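Local coordinates for DNA processing protein DprA (Streptococcus pneumoniae, PDB 3UQZ) that binds single-stranded DNA cooperatively, protects it from nucleases and helps load RecA onto it during natural transformation, at residues A[6-11]-A[91-96]; A[132-137]-A[155-160]. One frame throughout, in Å; residues are numbered along the deposited sequence.

Contact 1: residues A[6-11]-A[91-96]; sequences YEIYKL and APVLLF
The ring of F96 meets the phenol of Y9 in a T-shaped, edge-to-face pair: F96 turns its edge to one face of Y9, the planes standing 83° apart with centroids 5.3 Å from each other. F96 CZ leads, 3.7 Å from Y9 CD1, and sits over the rim of the phenol rather than its middle. CG of Y9 is anti to the backbone N (chi1 -171°), which swings the ring off the helix to the place where F96 can reach its face. Next to it, L94 CD2 lies 3.8 Å from Y9 CB, at the root of the same side chain. One helix position back, I8 does its touching with the CG2 branch, which lies anti to its own backbone N and comes within 3.5 Å of V93 CG1 and 3.8 Å of L94 CB. All these residues are buried, and everything that meets is hydrocarbon. Helix 5-13, in the family's SAM-like N-terminal domain, here packs nearly at right angles (101° between local axes) to the start of strand 94-99, which belongs to the extended Rossmann-type sheet of the next domain, so the contact is part of the seam between the two. The hydroxyl of Y9 points on to a hydrogen bond with E67, while L64 of helix 61-69 also packs on its side chain. L25 of helix 18-28 touches the side chains of both I8 and V93, and N18 bonds to V93 N through its OD1 and to A91 O through its ND2.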
ATOM      1  N   TYR A   6     -46.722   2.186   3.895  1.00 33.25           N
ATOM      2  CA  TYR A   6     -47.332   3.404   3.337  1.00 32.44           C
ATOM      3  C   TYR A   6     -47.264   4.552   4.354  1.00 34.84           C
ATOM      4  O   TYR A   6     -47.018   5.699   3.967  1.00 33.90           O
ATOM      5  CB  TYR A   6     -48.795   3.159   2.893  1.00 33.70           C
ATOM      6  CG  TYR A   6     -49.528   4.439   2.549  1.00 35.43           C
ATOM      7  CD1 TYR A   6     -49.279   5.109   1.356  1.00 37.58           C
ATOM      8  CD2 TYR A   6     -50.403   5.032   3.458  1.00 35.68           C
ATOM      9  CE1 TYR A   6     -49.889   6.329   1.069  1.00 38.15           C
ATOM     10  CE2 TYR A   6     -51.017   6.252   3.182  1.00 36.11           C
ATOM     11  CZ  TYR A   6     -50.769   6.889   1.981  1.00 44.61           C
ATOM     12  OH  TYR A   6     -51.397   8.076   1.702  1.00 46.80           O
ATOM     13  N   GLU A   7     -47.496   4.238   5.646  1.00 30.95           N
ATOM     14  CA  GLU A   7     -47.461   5.235   6.712  1.00 30.60           C
ATOM     15  C   GLU A   7     -46.058   5.752   6.935  1.00 35.81           C
ATOM     16  O   GLU A   7     -45.892   6.961   7.119  1.00 37.04           O
ATOM     17  CB  GLU A   7     -48.107   4.722   8.001  1.00 31.74           C
ATOM     18  CG  GLU A   7     -49.609   4.510   7.891  1.00 39.39           C
ATOM     19  CD  GLU A   7     -50.465   5.755   7.766  1.00 61.70           C
ATOM     20  OE1 GLU A   7     -49.977   6.865   8.082  1.00 50.32           O
ATOM     21  OE2 GLU A   7     -51.640   5.611   7.357  1.00 61.67           O
ATOM     22  N   ILE A   8     -45.041   4.860   6.824  1.00 31.57           N
ATOM     23  CA  ILE A   8     -43.625   5.230   6.919  1.00 31.42           C
ATOM     24  C   ILE A   8     -43.330   6.295   5.841  1.00 35.00           C
ATOM     25  O   ILE A   8     -42.804   7.362   6.168  1.00 34.52           O
ATOM     26  CB  ILE A   8     -42.692   3.986   6.819  1.00 34.26           C
ATOM     27  CG1 ILE A   8     -42.779   3.115   8.106  1.00 34.78           C
ATOM     28  CG2 ILE A   8     -41.263   4.413   6.556  1.00 32.98           C
ATOM     29  CD1 ILE A   8     -42.203   1.681   8.007  1.00 34.70           C
ATOM     30  N   TYR A   9     -43.754   6.033   4.586  1.00 31.52           N
ATOM     31  CA  TYR A   9     -43.620   6.970   3.466  1.00 31.89           C
ATOM     32  C   TYR A   9     -44.362   8.270   3.761  1.00 37.53           C
ATOM     33  O   TYR A   9     -43.793   9.346   3.552  1.00 37.11           O
ATOM     34  CB  TYR A   9     -44.125   6.339   2.155  1.00 33.58           C
ATOM     35  CG  TYR A   9     -43.820   7.160   0.919  1.00 36.06           C
ATOM     36  CD1 TYR A   9     -42.519   7.565   0.630  1.00 38.01           C
ATOM     37  CD2 TYR A   9     -44.829   7.511   0.022  1.00 36.75           C
ATOM     38  CE1 TYR A   9     -42.233   8.324  -0.505  1.00 38.17           C
ATOM     39  CE2 TYR A   9     -44.551   8.261  -1.122  1.00 37.51           C
ATOM     40  CZ  TYR A   9     -43.251   8.664  -1.379  1.00 42.89           C
ATOM     41  OH  TYR A   9     -42.964   9.402  -2.499  1.00 40.89           O
ATOM     42  N   LYS A  10     -45.615   8.169   4.286  1.00 35.22           N
ATOM     43  CA  LYS A  10     -46.439   9.323   4.662  1.00 35.57           C
ATOM     44  C   LYS A  10     -45.760  10.189   5.750  1.00 39.99           C
ATOM     45  O   LYS A  10     -45.872  11.416   5.691  1.00 39.20           O
ATOM     46  CB  LYS A  10     -47.854   8.886   5.065  1.00 37.69           C
ATOM     47  CG  LYS A  10     -48.876  10.014   5.043  1.00 40.03           C
ATOM     48  CD  LYS A  10     -50.271   9.515   5.357  1.00 46.88           C
ATOM     49  CE  LYS A  10     -51.239  10.658   5.536  1.00 49.83           C
ATOM     50  NZ  LYS A  10     -52.560  10.177   5.992  1.00 55.49           N
ATOM     51  N   LEU A  11     -45.019   9.559   6.699  1.00 36.95           N
ATOM     52  CA  LEU A  11     -44.268  10.269   7.753  1.00 36.40           C
ATOM     53  C   LEU A  11     -43.081  11.043   7.167  1.00 40.21           C
ATOM     54  O   LEU A  11     -42.812  12.161   7.595  1.00 40.11           O
ATOM     55  CB  LEU A  11     -43.800   9.316   8.874  1.00 36.27           C
ATOM     56  CG  LEU A  11     -44.882   8.657   9.747  1.00 40.55           C
ATOM     57  CD1 LEU A  11     -44.273   7.659  10.688  1.00 40.08           C
ATOM     58  CD2 LEU A  11     -45.647   9.676  10.555  1.00 43.64           C
ATOM     59  N   ALA A  91     -29.807   3.654   9.530  1.00 41.33           N
ATOM     60  CA  ALA A  91     -30.185   2.636   8.550  1.00 40.30           C
ATOM     61  C   ALA A  91     -31.439   3.085   7.769  1.00 43.30           C
ATOM     62  O   ALA A  91     -32.356   3.629   8.385  1.00 42.52           O
ATOM     63  CB  ALA A  91     -30.452   1.320   9.252  1.00 40.73           C
ATOM     64  N   PRO A  92     -31.481   2.953   6.419  1.00 38.71           N
ATOM     65  CA  PRO A  92     -32.685   3.386   5.674  1.00 37.39           C
ATOM     66  C   PRO A  92     -33.930   2.717   6.218  1.00 40.00           C
ATOM     67  O   PRO A  92     -33.967   1.509   6.428  1.00 39.23           O
ATOM     68  CB  PRO A  92     -32.401   2.978   4.221  1.00 39.06           C
ATOM     69  CG  PRO A  92     -31.292   2.027   4.294  1.00 43.91           C
ATOM     70  CD  PRO A  92     -30.477   2.364   5.511  1.00 39.72           C
ATOM     71  N   VAL A  93     -34.913   3.531   6.546  1.00 36.22           N
ATOM     72  CA  VAL A  93     -36.166   3.073   7.132  1.00 34.67           C
ATOM     73  C   VAL A  93     -37.122   2.441   6.089  1.00 36.95           C
ATOM     74  O   VAL A  93     -37.845   1.496   6.410  1.00 36.76           O
ATOM     75  CB  VAL A  93     -36.755   4.207   7.996  1.00 37.16           C
ATOM     76  CG1 VAL A  93     -37.907   4.945   7.325  1.00 36.52           C
ATOM     77  CG2 VAL A  93     -37.100   3.718   9.381  1.00 37.02           C
ATOM     78  N   LEU A  94     -37.064   2.923   4.834  1.00 31.22           N
ATOM     79  CA  LEU A  94     -37.876   2.445   3.717  1.00 30.05           C
ATOM     80  C   LEU A  94     -37.054   2.534   2.422  1.00 33.46           C
ATOM     81  O   LEU A  94     -36.414   3.555   2.178  1.00 32.88           O
ATOM     82  CB  LEU A  94     -39.181   3.281   3.612  1.00 29.21           C
ATOM     83  CG  LEU A  94     -40.161   2.985   2.457  1.00 32.11           C
ATOM     84  CD1 LEU A  94     -41.020   1.780   2.749  1.00 31.36           C
ATOM     85  CD2 LEU A  94     -41.044   4.180   2.180  1.00 31.99           C
ATOM     86  N   LEU A  95     -37.070   1.460   1.614  1.00 29.57           N
ATOM     87  CA  LEU A  95     -36.367   1.375   0.327  1.00 29.08           C
ATOM     88  C   LEU A  95     -37.287   0.907  -0.784  1.00 33.75           C
ATOM     89  O   LEU A  95     -37.931  -0.137  -0.659  1.00 32.86           O
ATOM     90  CB  LEU A  95     -35.125   0.436   0.375  1.00 28.32           C
ATOM     91  CG  LEU A  95     -33.876   0.924   1.125  1.00 31.85           C
ATOM     92  CD1 LEU A  95     -32.940  -0.223   1.424  1.00 31.39           C
ATOM     93  CD2 LEU A  95     -33.151   2.004   0.354  1.00 33.51           C
ATOM     94  N   PHE A  96     -37.328   1.675  -1.878  1.00 31.67           N
ATOM     95  CA  PHE A  96     -38.067   1.342  -3.088  1.00 32.13           C
ATOM     96  C   PHE A  96     -37.106   0.585  -3.976  1.00 35.77           C
ATOM     97  O   PHE A  96     -35.904   0.855  -3.934  1.00 36.52           O
ATOM     98  CB  PHE A  96     -38.558   2.593  -3.807  1.00 34.26           C
ATOM     99  CG  PHE A  96     -39.592   3.360  -3.034  1.00 36.36           C
ATOM    100  CD1 PHE A  96     -40.935   3.008  -3.102  1.00 39.56           C
ATOM    101  CD2 PHE A  96     -39.229   4.444  -2.246  1.00 38.24           C
ATOM    102  CE1 PHE A  96     -41.897   3.734  -2.393  1.00 40.20           C
ATOM    103  CE2 PHE A  96     -40.188   5.160  -1.533  1.00 40.75           C
ATOM    104  CZ  PHE A  96     -41.517   4.808  -1.621  1.00 38.69           C
TER

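Contact 2: residues A[132-137]-A[155-160]; sequences LENELV and LQNGGK
Two chain reversals in the Rossmann-type domain meet here: the turn leading from helix 119-130 into strand 137-140, and the Schellman motif that ends helix 146-157 ahead of strand 161-164. N134, in the type I' turn L132 to E135, is the residue that bridges them. With CG opposite its own carbonyl carbon (chi1 -64°), its amide reaches over to the helix end. Its ND2 donates to the backbone O of N157, 3.0 Å away and fairly straight at 160°. That oxygen lies close to the plane of the N134 amide, yet the donor approaches from above the N157 carbonyl plane, away from the usual lone-pair directions. In return, N157 ND2 offers a weak bond, 3.4 Å long, to N134 OD1, with the two side-chain amides turned almost perpendicular (84°). N134 thus turns both ends of its amide to N157, and the ND2 bond, helped by the weak one, probably sets its rotation. Backbone completes the fit: the same N134 OD1 rests 3.4 Å from G159 CA. G158 supplies the positive-phi step of the Schellman ending. Further along, a water links the two chains, donating to L136 O at 2.8 Å and accepting from K160 N at 2.9 Å. Beyond it the chains draw together, with a CA-H...O contact of 3.6 Å from V137 CA to K160 O, and K160 joins I138 through backbone hydrogen bonding. The layout is that of neighbouring parallel strands in a Rossmann-type alpha/beta sheet, entered side by side from helix ends and linked by a beta-alpha-beta crossover.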
ATOM      1  N   LEU A 132     -12.610 -12.484  -8.551  1.00 40.30           N
ATOM      2  CA  LEU A 132     -13.590 -12.811  -7.511  1.00 39.32           C
ATOM      3  C   LEU A 132     -14.388 -14.072  -7.881  1.00 46.41           C
ATOM      4  O   LEU A 132     -14.957 -14.710  -6.999  1.00 46.84           O
ATOM      5  CB  LEU A 132     -14.534 -11.631  -7.209  1.00 38.12           C
ATOM      6  CG  LEU A 132     -13.924 -10.413  -6.490  1.00 40.36           C
ATOM      7  CD1 LEU A 132     -14.911  -9.277  -6.447  1.00 39.47           C
ATOM      8  CD2 LEU A 132     -13.462 -10.749  -5.078  1.00 39.07           C
ATOM      9  N   GLU A 133     -14.379 -14.447  -9.181  1.00 44.43           N
ATOM     10  CA  GLU A 133     -14.999 -15.650  -9.764  1.00 45.00           C
ATOM     11  C   GLU A 133     -16.482 -15.777  -9.429  1.00 47.67           C
ATOM     12  O   GLU A 133     -16.939 -16.853  -9.039  1.00 48.40           O
ATOM     13  CB  GLU A 133     -14.217 -16.952  -9.397  1.00 47.12           C
ATOM     14  CG  GLU A 133     -12.707 -16.810  -9.238  1.00 61.19           C
ATOM     15  CD  GLU A 133     -11.913 -18.098  -9.215  1.00 94.69           C
ATOM     16  OE1 GLU A 133     -11.844 -18.768  -8.157  1.00 97.07           O
ATOM     17  OE2 GLU A 133     -11.303 -18.400 -10.264  1.00 95.08           O
ATOM     18  N   ASN A 134     -17.225 -14.660  -9.550  1.00 42.28           N
ATOM     19  CA  ASN A 134     -18.665 -14.557  -9.274  1.00 40.29           C
ATOM     20  C   ASN A 134     -19.116 -15.046  -7.888  1.00 42.32           C
ATOM     21  O   ASN A 134     -20.281 -15.386  -7.709  1.00 42.31           O
ATOM     22  CB  ASN A 134     -19.496 -15.161 -10.406  1.00 35.59           C
ATOM     23  CG  ASN A 134     -19.355 -14.446 -11.720  1.00 60.66           C
ATOM     24  OD1 ASN A 134     -18.998 -13.260 -11.804  1.00 61.40           O
ATOM     25  ND2 ASN A 134     -19.669 -15.153 -12.781  1.00 51.66           N
ATOM     26  N   GLU A 135     -18.205 -15.056  -6.911  1.00 37.87           N
ATOM     27  CA  GLU A 135     -18.497 -15.470  -5.537  1.00 37.67           C
ATOM     28  C   GLU A 135     -19.277 -14.389  -4.766  1.00 40.64           C
ATOM     29  O   GLU A 135     -19.928 -14.700  -3.768  1.00 41.09           O
ATOM     30  CB  GLU A 135     -17.191 -15.777  -4.782  1.00 39.19           C
ATOM     31  CG  GLU A 135     -16.636 -17.164  -5.025  1.00 54.27           C
ATOM     32  CD  GLU A 135     -16.758 -18.058  -3.809  1.00 89.45           C
ATOM     33  OE1 GLU A 135     -15.967 -17.880  -2.854  1.00 92.10           O
ATOM     34  OE2 GLU A 135     -17.661 -18.926  -3.803  1.00 88.65           O
ATOM     35  N   LEU A 136     -19.172 -13.116  -5.198  1.00 35.66           N
ATOM     36  CA  LEU A 136     -19.802 -11.977  -4.522  1.00 34.04           C
ATOM     37  C   LEU A 136     -20.652 -11.135  -5.443  1.00 37.62           C
ATOM     38  O   LEU A 136     -20.319 -10.961  -6.612  1.00 38.45           O
ATOM     39  CB  LEU A 136     -18.726 -11.069  -3.878  1.00 33.54           C
ATOM     40  CG  LEU A 136     -17.772 -11.711  -2.879  1.00 36.93           C
ATOM     41  CD1 LEU A 136     -16.530 -10.860  -2.670  1.00 36.89           C
ATOM     42  CD2 LEU A 136     -18.466 -12.011  -1.594  1.00 36.87           C
ATOM     43  N   VAL A 137     -21.723 -10.564  -4.896  1.00 33.96           N
ATOM     44  CA  VAL A 137     -22.607  -9.632  -5.602  1.00 33.88           C
ATOM     45  C   VAL A 137     -21.902  -8.267  -5.540  1.00 36.37           C
ATOM     46  O   VAL A 137     -21.486  -7.825  -4.455  1.00 35.47           O
ATOM     47  CB  VAL A 137     -24.035  -9.573  -4.972  1.00 37.45           C
ATOM     48  CG1 VAL A 137     -24.896  -8.499  -5.631  1.00 37.18           C
ATOM     49  CG2 VAL A 137     -24.719 -10.920  -5.054  1.00 36.81           C
ATOM     50  N   LEU A 155     -21.389  -7.941 -14.866  1.00 35.09           N
ATOM     51  CA  LEU A 155     -22.263  -8.366 -15.966  1.00 35.14           C
ATOM     52  C   LEU A 155     -21.550  -9.238 -16.987  1.00 41.03           C
ATOM     53  O   LEU A 155     -22.050 -10.314 -17.323  1.00 40.00           O
ATOM     54  CB  LEU A 155     -22.930  -7.159 -16.640  1.00 34.73           C
ATOM     55  CG  LEU A 155     -23.861  -6.321 -15.755  1.00 38.78           C
ATOM     56  CD1 LEU A 155     -24.421  -5.155 -16.518  1.00 39.19           C
ATOM     57  CD2 LEU A 155     -24.973  -7.141 -15.186  1.00 38.86           C
ATOM     58  N   GLN A 156     -20.358  -8.807 -17.416  1.00 40.28           N
ATOM     59  CA  GLN A 156     -19.542  -9.548 -18.360  1.00 41.46           C
ATOM     60  C   GLN A 156     -19.087 -10.907 -17.848  1.00 47.57           C
ATOM     61  O   GLN A 156     -19.056 -11.863 -18.623  1.00 48.78           O
ATOM     62  CB  GLN A 156     -18.359  -8.714 -18.839  1.00 42.75           C
ATOM     63  CG  GLN A 156     -18.403  -8.552 -20.347  1.00 62.92           C
ATOM     64  CD  GLN A 156     -17.051  -8.658 -21.014  1.00 89.95           C
ATOM     65  OE1 GLN A 156     -16.092  -7.986 -20.624  1.00 86.87           O
ATOM     66  NE2 GLN A 156     -16.954  -9.460 -22.079  1.00 82.30           N
ATOM     67  N   ASN A 157     -18.768 -11.010 -16.561  1.00 44.29           N
ATOM     68  CA  ASN A 157     -18.315 -12.271 -15.989  1.00 44.78           C
ATOM     69  C   ASN A 157     -19.445 -13.299 -15.830  1.00 47.98           C
ATOM     70  O   ASN A 157     -19.178 -14.487 -15.644  1.00 48.00           O
ATOM     71  CB  ASN A 157     -17.579 -12.023 -14.660  1.00 49.23           C
ATOM     72  CG  ASN A 157     -16.249 -12.734 -14.569  1.00 77.82           C
ATOM     73  OD1 ASN A 157     -15.382 -12.617 -15.455  1.00 73.44           O
ATOM     74  ND2 ASN A 157     -16.057 -13.489 -13.489  1.00 68.51           N
ATOM     75  N   GLY A 158     -20.682 -12.836 -15.941  1.00 43.66           N
ATOM     76  CA  GLY A 158     -21.875 -13.650 -15.751  1.00 42.85           C
ATOM     77  C   GLY A 158     -22.310 -13.643 -14.295  1.00 46.43           C
ATOM     78  O   GLY A 158     -22.950 -14.590 -13.821  1.00 46.93           O
ATOM     79  N   GLY A 159     -21.948 -12.570 -13.586  1.00 41.03           N
ATOM     80  CA  GLY A 159     -22.251 -12.376 -12.174  1.00 39.42           C
ATOM     81  C   GLY A 159     -23.431 -11.465 -11.907  1.00 40.34           C
ATOM     82  O   GLY A 159     -24.136 -11.048 -12.829  1.00 38.66           O
ATOM     83  N   LYS A 160     -23.648 -11.145 -10.631  1.00 36.51           N
ATOM     84  CA  LYS A 160     -24.782 -10.324 -10.212  1.00 35.77           C
ATOM     85  C   LYS A 160     -24.365  -8.973  -9.671  1.00 37.80           C
ATOM     86  O   LYS A 160     -23.312  -8.872  -9.049  1.00 38.61           O
ATOM     87  CB  LYS A 160     -25.650 -11.082  -9.187  1.00 38.27           C
ATOM     88  CG  LYS A 160     -26.195 -12.453  -9.662  1.00 49.28           C
ATOM     89  CD  LYS A 160     -27.034 -12.450 -10.967  1.00 60.88           C
ATOM     90  CE  LYS A 160     -28.409 -11.828 -10.852  1.00 70.06           C
ATOM     91  NZ  LYS A 160     -29.127 -11.844 -12.155  1.00 75.91           N
TER
HETATM   92  O   HOH W   1     -21.098 -11.226  -9.313  1.00 40.22           O

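Contact 1 is wholly buried and apolar, resting on aromatic and aliphatic side chains, whereas contact 2 is only partly buried and works through amides, backbone carbonyls and a bridging water. They share no helix or strand of their own, but both involve the same mixed sheet: strand 94-99 lies toward one end of it, and the strands that 132-137 and 155-160 lead into are neighbours further in. Their centres are 31 Å apart, on opposite sides of the chain's centre. The difference in chemistry follows from place: residues 6-11 with 91-96 join two domains, while residues 132-137 with 155-160 fit two partly exposed turns together within one domain, where its strands begin.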